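Local coordinates for DUF5624 domain-containing protein (Legionella pneumophila subsp. pneumophila, PDB 4JX2) that is of unknown function but is probably secreted, and combines a small mixed beta-sheet with a largely alpha-helical body, at residues I80-S85 with Q100-A105; Q165-A170 with M239-S244; I260-G265 with N277-F282. One frame throughout, in Å; residues are numbered along the deposited sequence.

Contact 1: I80-S85 with Q100-A105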
loop_
_atom_site.group_PDB
_atom_site.type_symbol
_atom_site.label_atom_id
_atom_site.label_comp_id
_atom_site.label_asym_id
_atom_site.label_seq_id
_atom_site.Cartn_x
_atom_site.Cartn_y
_atom_site.Cartn_z
ATOM N N ILE A 80 2.323 -7.448 -17.826
ATOM C CA ILE A 80 0.886 -7.513 -17.517
ATOM C C ILE A 80 0.623 -6.369 -16.545
ATOM O O ILE A 80 1.098 -6.414 -15.412
ATOM C CB ILE A 80 0.496 -8.925 -17.020
ATOM C CG1 ILE A 80 0.786 -9.950 -18.153
ATOM C CG2 ILE A 80 -0.970 -8.964 -16.609
ATOM C CD1 ILE A 80 0.898 -11.312 -17.765
ATOM N N LEU A 81 -0.030 -5.280 -17.044
ATOM C CA LEU A 81 -0.233 -4.024 -16.310
ATOM C C LEU A 81 -1.688 -3.699 -16.001
ATOM O O LEU A 81 -2.455 -3.322 -16.898
ATOM C CB LEU A 81 0.359 -2.825 -17.094
ATOM C CG LEU A 81 1.760 -2.931 -17.698
ATOM C CD1 LEU A 81 1.980 -1.837 -18.685
ATOM C CD2 LEU A 81 2.818 -2.850 -16.638
ATOM N N PHE A 82 -2.044 -3.783 -14.708
ATOM C CA PHE A 82 -3.355 -3.401 -14.195
ATOM C C PHE A 82 -3.200 -1.999 -13.694
ATOM O O PHE A 82 -2.721 -1.797 -12.576
ATOM C CB PHE A 82 -3.833 -4.360 -13.094
ATOM C CG PHE A 82 -4.120 -5.775 -13.565
ATOM C CD1 PHE A 82 -3.125 -6.750 -13.548
ATOM C CD2 PHE A 82 -5.398 -6.145 -13.978
ATOM C CE1 PHE A 82 -3.402 -8.058 -13.954
ATOM C CE2 PHE A 82 -5.674 -7.460 -14.351
ATOM C CZ PHE A 82 -4.673 -8.404 -14.352
ATOM N N ILE A 83 -3.479 -1.021 -14.562
ATOM C CA ILE A 83 -3.283 0.384 -14.235
ATOM C C ILE A 83 -4.620 1.099 -14.292
ATOM O O ILE A 83 -5.251 1.165 -15.353
ATOM C CB ILE A 83 -2.188 1.029 -15.145
ATOM C CG1 ILE A 83 -0.819 0.328 -14.880
ATOM C CG2 ILE A 83 -2.109 2.567 -14.910
ATOM C CD1 ILE A 83 0.303 0.706 -15.741
ATOM N N ASN A 84 -5.031 1.644 -13.119
ATOM C CA ASN A 84 -6.282 2.355 -12.858
ATOM C C ASN A 84 -7.454 1.384 -12.973
ATOM O O ASN A 84 -7.674 0.644 -12.022
ATOM C CB ASN A 84 -6.444 3.588 -13.758
ATOM C CG ASN A 84 -5.589 4.750 -13.325
ATOM O OD1 ASN A 84 -5.454 5.045 -12.134
ATOM N ND2 ASN A 84 -5.029 5.468 -14.291
ATOM N N SER A 85 -8.169 1.328 -14.127
ATOM C CA SER A 85 -9.281 0.377 -14.306
ATOM C C SER A 85 -9.001 -0.628 -15.444
ATOM O O SER A 85 -9.735 -1.606 -15.598
ATOM C CB SER A 85 -10.582 1.126 -14.586
ATOM O OG SER A 85 -10.906 2.021 -13.538
ATOM N N GLN A 100 -7.979 -4.150 -21.872
ATOM C CA GLN A 100 -9.318 -4.467 -21.376
ATOM C C GLN A 100 -9.635 -3.749 -20.059
ATOM O O GLN A 100 -8.841 -3.799 -19.136
ATOM C CB GLN A 100 -9.436 -5.999 -21.189
ATOM C CG GLN A 100 -10.775 -6.512 -20.654
ATOM C CD GLN A 100 -11.883 -6.602 -21.666
ATOM O OE1 GLN A 100 -11.660 -6.598 -22.876
ATOM N NE2 GLN A 100 -13.106 -6.749 -21.185
ATOM N N LEU A 101 -10.843 -3.187 -19.942
ATOM C CA LEU A 101 -11.327 -2.578 -18.713
ATOM C C LEU A 101 -11.811 -3.664 -17.724
ATOM O O LEU A 101 -12.668 -4.485 -18.062
ATOM C CB LEU A 101 -12.441 -1.585 -19.027
ATOM C CG LEU A 101 -11.949 -0.199 -19.405
ATOM C CD1 LEU A 101 -12.919 0.478 -20.312
ATOM C CD2 LEU A 101 -11.670 0.634 -18.164
HETATM N N MSE A 102 -11.250 -3.662 -16.501
HETATM C CA MSE A 102 -11.555 -4.640 -15.451
HETATM C C MSE A 102 -12.765 -4.207 -14.587
HETATM O O MSE A 102 -13.283 -4.985 -13.777
HETATM C CB MSE A 102 -10.294 -4.908 -14.597
HETATM C CG MSE A 102 -9.259 -5.741 -15.330
HETATM SE SE MSE A 102 -9.946 -7.542 -15.819
HETATM C CE MSE A 102 -10.789 -7.232 -17.459
ATOM N N ARG A 103 -13.193 -2.954 -14.788
ATOM C CA ARG A 103 -14.321 -2.254 -14.160
ATOM C C ARG A 103 -14.661 -1.065 -15.044
ATOM O O ARG A 103 -13.775 -0.549 -15.724
ATOM C CB ARG A 103 -14.045 -1.820 -12.693
ATOM C CG ARG A 103 -12.790 -0.987 -12.491
ATOM C CD ARG A 103 -12.702 -0.368 -11.110
ATOM N NE ARG A 103 -13.453 0.880 -11.030
ATOM C CZ ARG A 103 -14.535 1.051 -10.279
ATOM N NH1 ARG A 103 -14.992 0.056 -9.516
ATOM N NH2 ARG A 103 -15.164 2.213 -10.273
ATOM N N THR A 104 -15.939 -0.664 -15.065
ATOM C CA THR A 104 -16.479 0.483 -15.813
ATOM C C THR A 104 -16.335 0.296 -17.347
ATOM O O THR A 104 -16.173 1.281 -18.086
ATOM C CB THR A 104 -15.884 1.853 -15.325
ATOM O OG1 THR A 104 -14.518 2.005 -15.760
ATOM C CG2 THR A 104 -16.033 2.069 -13.814
ATOM N N ALA A 105 -16.415 -0.963 -17.825
ATOM C CA ALA A 105 -16.398 -1.240 -19.268
ATOM C C ALA A 105 -17.716 -0.735 -19.854
ATOM O O ALA A 105 -18.778 -1.106 -19.349
ATOM C CB ALA A 105 -16.221 -2.725 -19.539
#

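Contact 2: Q165-A170 with M239-S244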
loop_
_atom_site.group_PDB
_atom_site.type_symbol
_atom_site.label_atom_id
_atom_site.label_comp_id
_atom_site.label_asym_id
_atom_site.label_seq_id
_atom_site.Cartn_x
_atom_site.Cartn_y
_atom_site.Cartn_z
ATOM N N GLN A 165 -29.502 -8.120 -25.073
ATOM C CA GLN A 165 -28.645 -7.371 -25.987
ATOM C C GLN A 165 -27.201 -7.237 -25.514
ATOM O O GLN A 165 -26.292 -7.191 -26.349
ATOM C CB GLN A 165 -29.210 -5.969 -26.193
ATOM C CG GLN A 165 -30.347 -5.850 -27.171
ATOM C CD GLN A 165 -30.802 -4.401 -27.270
ATOM O OE1 GLN A 165 -31.980 -4.087 -27.085
ATOM N NE2 GLN A 165 -29.894 -3.475 -27.594
ATOM N N VAL A 166 -26.997 -7.080 -24.205
ATOM C CA VAL A 166 -25.665 -6.957 -23.607
ATOM C C VAL A 166 -24.838 -8.220 -23.938
ATOM O O VAL A 166 -25.377 -9.331 -23.911
ATOM C CB VAL A 166 -25.762 -6.694 -22.061
ATOM C CG1 VAL A 166 -26.387 -7.874 -21.304
ATOM C CG2 VAL A 166 -24.423 -6.290 -21.465
ATOM N N ASN A 167 -23.552 -8.040 -24.287
ATOM C CA ASN A 167 -22.655 -9.166 -24.524
ATOM C C ASN A 167 -22.171 -9.682 -23.175
ATOM O O ASN A 167 -21.155 -9.201 -22.651
ATOM C CB ASN A 167 -21.474 -8.793 -25.435
ATOM C CG ASN A 167 -20.659 -10.006 -25.819
ATOM O OD1 ASN A 167 -19.566 -10.245 -25.295
ATOM N ND2 ASN A 167 -21.241 -10.874 -26.643
ATOM N N ALA A 168 -22.957 -10.605 -22.575
ATOM C CA ALA A 168 -22.649 -11.220 -21.272
ATOM C C ALA A 168 -22.917 -12.729 -21.352
ATOM O O ALA A 168 -23.833 -13.217 -20.686
ATOM C CB ALA A 168 -23.467 -10.566 -20.165
ATOM N N PRO A 169 -22.130 -13.486 -22.168
ATOM C CA PRO A 169 -22.419 -14.935 -22.337
ATOM C C PRO A 169 -22.420 -15.755 -21.040
ATOM O O PRO A 169 -23.223 -16.674 -20.951
ATOM C CB PRO A 169 -21.355 -15.427 -23.314
ATOM C CG PRO A 169 -20.364 -14.302 -23.447
ATOM C CD PRO A 169 -21.023 -13.043 -23.047
ATOM N N ALA A 170 -21.628 -15.384 -20.024
ATOM C CA ALA A 170 -21.578 -16.050 -18.712
ATOM C C ALA A 170 -22.929 -16.008 -17.931
ATOM O O ALA A 170 -23.163 -16.822 -17.023
ATOM C CB ALA A 170 -20.491 -15.405 -17.865
HETATM N N MSE A 239 -14.503 -11.001 -15.175
HETATM C CA MSE A 239 -13.513 -12.070 -15.277
HETATM C C MSE A 239 -13.704 -12.920 -16.544
HETATM O O MSE A 239 -12.707 -13.303 -17.161
HETATM C CB MSE A 239 -13.541 -12.952 -14.031
HETATM C CG MSE A 239 -13.050 -12.241 -12.772
HETATM SE SE MSE A 239 -13.114 -13.412 -11.219
HETATM C CE MSE A 239 -13.377 -12.119 -9.800
ATOM N N ASP A 240 -14.968 -13.192 -16.946
ATOM C CA ASP A 240 -15.249 -13.962 -18.146
ATOM C C ASP A 240 -14.797 -13.208 -19.400
ATOM O O ASP A 240 -14.229 -13.821 -20.309
ATOM C CB ASP A 240 -16.744 -14.310 -18.257
ATOM C CG ASP A 240 -17.072 -15.124 -19.488
ATOM O OD1 ASP A 240 -16.568 -16.251 -19.596
ATOM O OD2 ASP A 240 -17.786 -14.605 -20.373
ATOM N N GLN A 241 -15.062 -11.883 -19.460
ATOM C CA GLN A 241 -14.668 -11.063 -20.608
ATOM C C GLN A 241 -13.140 -11.061 -20.794
ATOM O O GLN A 241 -12.656 -11.192 -21.929
ATOM C CB GLN A 241 -15.208 -9.648 -20.475
ATOM C CG GLN A 241 -16.700 -9.537 -20.791
ATOM C CD GLN A 241 -17.089 -9.869 -22.206
ATOM O OE1 GLN A 241 -18.004 -10.646 -22.433
ATOM N NE2 GLN A 241 -16.432 -9.273 -23.188
ATOM N N LEU A 242 -12.399 -10.966 -19.690
ATOM C CA LEU A 242 -10.953 -11.018 -19.743
ATOM C C LEU A 242 -10.448 -12.412 -20.154
ATOM O O LEU A 242 -9.535 -12.504 -20.985
ATOM C CB LEU A 242 -10.304 -10.620 -18.416
ATOM C CG LEU A 242 -8.803 -10.426 -18.575
ATOM C CD1 LEU A 242 -8.491 -9.289 -19.561
ATOM C CD2 LEU A 242 -8.123 -10.229 -17.269
ATOM N N HIS A 243 -11.002 -13.484 -19.552
ATOM C CA HIS A 243 -10.566 -14.820 -19.888
ATOM C C HIS A 243 -10.761 -15.054 -21.400
ATOM O O HIS A 243 -9.841 -15.554 -22.042
ATOM C CB HIS A 243 -11.287 -15.871 -19.038
ATOM C CG HIS A 243 -10.974 -17.269 -19.459
ATOM N ND1 HIS A 243 -11.754 -17.937 -20.392
ATOM C CD2 HIS A 243 -9.930 -18.056 -19.122
ATOM C CE1 HIS A 243 -11.192 -19.120 -20.553
ATOM N NE2 HIS A 243 -10.084 -19.238 -19.819
ATOM N N SER A 244 -11.914 -14.649 -21.973
ATOM C CA SER A 244 -12.184 -14.825 -23.400
ATOM C C SER A 244 -11.089 -14.154 -24.266
ATOM O O SER A 244 -10.606 -14.763 -25.233
ATOM C CB SER A 244 -13.566 -14.280 -23.766
ATOM O OG SER A 244 -14.640 -14.961 -23.132
HETATM O O HOH W 1 -19.697 -12.985 -20.097
#

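Contact 3: I260-G265 with N277-F282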
loop_
_atom_site.group_PDB
_atom_site.type_symbol
_atom_site.label_atom_id
_atom_site.label_comp_id
_atom_site.label_asym_id
_atom_site.label_seq_id
_atom_site.Cartn_x
_atom_site.Cartn_y
_atom_site.Cartn_z
ATOM N N ILE A 260 0.499 -4.275 -10.528
ATOM C CA ILE A 260 -0.845 -3.908 -10.090
ATOM C C ILE A 260 -0.804 -2.503 -9.471
ATOM O O ILE A 260 -0.174 -2.291 -8.437
ATOM C CB ILE A 260 -1.469 -4.961 -9.137
ATOM C CG1 ILE A 260 -1.603 -6.344 -9.852
ATOM C CG2 ILE A 260 -2.811 -4.455 -8.590
ATOM C CD1 ILE A 260 -1.907 -7.528 -8.991
ATOM N N ARG A 261 -1.463 -1.552 -10.141
ATOM C CA ARG A 261 -1.674 -0.152 -9.744
ATOM C C ARG A 261 -3.154 0.137 -10.055
ATOM O O ARG A 261 -3.511 1.101 -10.722
ATOM C CB ARG A 261 -0.686 0.785 -10.470
ATOM C CG ARG A 261 -0.685 2.215 -9.944
ATOM C CD ARG A 261 -0.720 3.172 -11.115
ATOM N NE ARG A 261 -0.797 4.574 -10.712
ATOM C CZ ARG A 261 -1.930 5.252 -10.587
ATOM N NH1 ARG A 261 -3.092 4.661 -10.813
ATOM N NH2 ARG A 261 -1.908 6.529 -10.232
ATOM N N PHE A 262 -4.006 -0.784 -9.606
ATOM C CA PHE A 262 -5.443 -0.777 -9.819
ATOM C C PHE A 262 -6.175 0.061 -8.761
ATOM O O PHE A 262 -6.003 -0.146 -7.552
ATOM C CB PHE A 262 -5.950 -2.211 -9.805
ATOM C CG PHE A 262 -7.413 -2.352 -10.124
ATOM C CD1 PHE A 262 -7.844 -2.483 -11.441
ATOM C CD2 PHE A 262 -8.359 -2.416 -9.106
ATOM C CE1 PHE A 262 -9.187 -2.673 -11.727
ATOM C CE2 PHE A 262 -9.712 -2.566 -9.396
ATOM C CZ PHE A 262 -10.111 -2.715 -10.699
ATOM N N VAL A 263 -7.018 0.991 -9.245
ATOM C CA VAL A 263 -7.783 1.924 -8.428
ATOM C C VAL A 263 -9.281 1.689 -8.648
ATOM O O VAL A 263 -9.792 1.864 -9.769
ATOM C CB VAL A 263 -7.414 3.416 -8.677
ATOM C CG1 VAL A 263 -7.901 4.296 -7.525
ATOM C CG2 VAL A 263 -5.919 3.604 -8.924
ATOM N N ALA A 264 -9.979 1.310 -7.551
ATOM C CA ALA A 264 -11.422 1.080 -7.543
ATOM C C ALA A 264 -12.151 2.440 -7.361
ATOM O O ALA A 264 -12.535 2.822 -6.244
ATOM C CB ALA A 264 -11.793 0.089 -6.438
ATOM N N GLY A 265 -12.253 3.178 -8.465
ATOM C CA GLY A 265 -12.886 4.493 -8.527
ATOM C C GLY A 265 -12.299 5.509 -7.574
ATOM O O GLY A 265 -11.118 5.853 -7.675
ATOM N N ASN A 277 -6.710 -7.535 -2.601
ATOM C CA ASN A 277 -6.856 -7.362 -4.039
ATOM C C ASN A 277 -7.042 -8.718 -4.716
ATOM O O ASN A 277 -6.083 -9.481 -4.902
ATOM C CB ASN A 277 -5.673 -6.591 -4.666
ATOM C CG ASN A 277 -6.031 -5.953 -5.997
ATOM O OD1 ASN A 277 -6.619 -6.572 -6.893
ATOM N ND2 ASN A 277 -5.771 -4.680 -6.138
ATOM N N TRP A 278 -8.285 -8.985 -5.151
ATOM C CA TRP A 278 -8.657 -10.243 -5.786
ATOM C C TRP A 278 -8.026 -10.419 -7.151
ATOM O O TRP A 278 -8.124 -11.516 -7.721
ATOM C CB TRP A 278 -10.182 -10.380 -5.865
ATOM C CG TRP A 278 -10.862 -9.277 -6.614
ATOM C CD1 TRP A 278 -11.455 -8.178 -6.081
ATOM C CD2 TRP A 278 -11.011 -9.164 -8.043
ATOM N NE1 TRP A 278 -11.931 -7.360 -7.085
ATOM C CE2 TRP A 278 -11.698 -7.955 -8.297
ATOM C CE3 TRP A 278 -10.634 -9.977 -9.137
ATOM C CZ2 TRP A 278 -11.991 -7.517 -9.598
ATOM C CZ3 TRP A 278 -10.950 -9.561 -10.422
ATOM C CH2 TRP A 278 -11.614 -8.346 -10.647
ATOM N N LEU A 279 -7.346 -9.370 -7.680
ATOM C CA LEU A 279 -6.650 -9.499 -8.975
ATOM C C LEU A 279 -5.495 -10.465 -8.847
ATOM O O LEU A 279 -5.138 -11.115 -9.820
ATOM C CB LEU A 279 -6.138 -8.160 -9.525
ATOM C CG LEU A 279 -7.152 -7.173 -10.058
ATOM C CD1 LEU A 279 -6.487 -5.882 -10.377
ATOM C CD2 LEU A 279 -7.866 -7.701 -11.284
ATOM N N VAL A 280 -4.908 -10.555 -7.637
ATOM C CA VAL A 280 -3.766 -11.415 -7.352
ATOM C C VAL A 280 -4.192 -12.897 -7.522
ATOM O O VAL A 280 -3.649 -13.528 -8.446
ATOM C CB VAL A 280 -3.104 -11.099 -5.989
ATOM C CG1 VAL A 280 -1.930 -12.043 -5.722
ATOM C CG2 VAL A 280 -2.654 -9.644 -5.939
ATOM N N PRO A 281 -5.182 -13.462 -6.773
ATOM C CA PRO A 281 -5.586 -14.854 -7.056
ATOM C C PRO A 281 -6.164 -15.031 -8.477
ATOM O O PRO A 281 -5.942 -16.075 -9.082
ATOM C CB PRO A 281 -6.651 -15.138 -5.995
ATOM C CG PRO A 281 -7.175 -13.794 -5.589
ATOM C CD PRO A 281 -5.968 -12.898 -5.654
ATOM N N PHE A 282 -6.879 -14.015 -9.018
ATOM C CA PHE A 282 -7.444 -14.054 -10.375
ATOM C C PHE A 282 -6.325 -14.282 -11.435
ATOM O O PHE A 282 -6.451 -15.187 -12.277
ATOM C CB PHE A 282 -8.253 -12.773 -10.669
ATOM C CG PHE A 282 -8.729 -12.642 -12.094
ATOM C CD1 PHE A 282 -9.507 -13.638 -12.684
ATOM C CD2 PHE A 282 -8.400 -11.528 -12.852
ATOM C CE1 PHE A 282 -9.912 -13.533 -14.017
ATOM C CE2 PHE A 282 -8.836 -11.409 -14.174
ATOM C CZ PHE A 282 -9.579 -12.418 -14.748
#

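Contact 1: I80-S85 with Q100-A105
Ser85 leans its CB on two neighbours of Met102: CD2 of Leu101 lies 3.8 Å from it and CG of Arg103 3.7 Å. Being small, serine lets the two backbones approach, and its carbonyl supplies the one hydrogen bond of the contact, Met102 N to Ser85 O at 2.7 Å, with an N-H...O angle of 164°. Arg103 starts with CG wedged between its backbone N and carbonyl carbon (chi1 54°), which swings the methylenes alongside the serine and leaves Ser85 OG at the guanidinium edge, near its plane. Beyond, NH2 is hydrogen-bonded to a bound triethylene glycol, probably from the crystallisation liquor. On the inner side Phe82 and the selenomethionine Met102 slant across each other. Met102 CG approaches the ring at its edge, 4.1 Å from Phe82 CE2. Being unbranched, the selenomethionine can then bend at chi2 and chi3, so that CG stays beside the ring while the end of the chain reaches Leu242 of helix 223-247. The bond from Met102 to Ser85, just ahead of strand 86-90, carries the pairing of that strand with 96-101 to its end, as in an antiparallel beta-meander of consecutive strands.

Contact 2: Q165-A170 with M239-S244
The close-packed part of this contact is small: the methyl of Ala170 rests on Asp240, with CB 3.9 Å from Asp240 CB and 3.8 Å from Asp240 CG. Asp240 extends CG anti to its own backbone N (chi1 -179°), which carries the carboxylate out from helix 223-247 to the loop. There a water donates to OD2 and accepts from Ala170 N, 3.1 Å away, so that one molecule links the backbone N-H to the acid. With nothing beyond CB, alanine can lie close against the aspartate while its N-H reaches the water. Pro169 adds its CG, 4.0 Å from Asp240 OD2, while Tyr403 touches both the proline and the aspartate.

Toward solvent the fit slackens. The amide ends of Asn167 and Gln241 meet with their planes 85° apart, almost perpendicular, so they neither stack nor lie side by side. Both end in polar amides that tolerate water. Asn167 centres an inverse gamma turn, and its backbone O accepts from Gln237 NE2 of the same helix. Asn26 of the second subunit packs on Asn167. The whole is loop-to-helix packing, a water-bridged seam between segment 165-170 and helix 223-247 beside the subunit interface.

Contact 3: I260-G265 with N277-F282
The unusual feature is a buried amide, that of Asn277, lying against the aliphatic Ile260, with ND2 3.9 Å from the isoleucine's CG2. The two side chains slide past each other in opposite directions, and the polar atoms of the asparagine are satisfied by other groups. Its OD1 accepts from Leu279 N at 3.0 Å, the donor in the carbonyl plane on a lone pair, a capping bond ahead of helix 279-286. Its ND2 donates to the carbonyl of Gly271. Gripped at both ends, the amide has its rotation fixed, and asparagine suits the place because one short group can both accept and donate.

Around it the contact is apolar. Phe262 puts CG anti to its backbone N (chi1 -175°) and presents a ring face to Leu279, whose CD1 methyl lies over it, 4.0 Å from the centroid and 28° off the normal: a CH-pi contact, the branched leucine crossing the phenylalanine at about a right angle. Ile260, also reaching from strand 257-262, brings its terminal CD1 to CG2 of Val280 at 3.8 Å, again almost crosswise. Ile260 and Phe262, the two strand residues that face the helix, offer it a branched aliphatic chain and a flat ring, and Leu279 also touches Phe82 of the neighbouring strand. The arrangement belongs to a beta-alpha-beta crossover, in which helix 279-286 connects the adjacent parallel strands 257-262 and 296-298 and packs on the sheet.

Overall arrangement
Contact 3 is the buried core of the set, while contacts 1 and 2 are only partly buried. Contacts 1 and 3 share the sheet: strands 79-84 and 257-262 are parallel neighbours, Arg261 N probably donating to Phe82 O, and Phe262 touches both Met102 and Arg103. Contact 2 lies farther out, about 19 Å centre to centre from contact 3, yet its helix 223-247 joins the others, Gln241 packing on Gln100 of contact 1 and Leu242 on Phe282 of contact 3. The chemistry follows the place: aliphatic and aromatic groups around a held amide in contact 3, a backbone bond with mixed side chains in contact 1, and water and polar groups in contact 2.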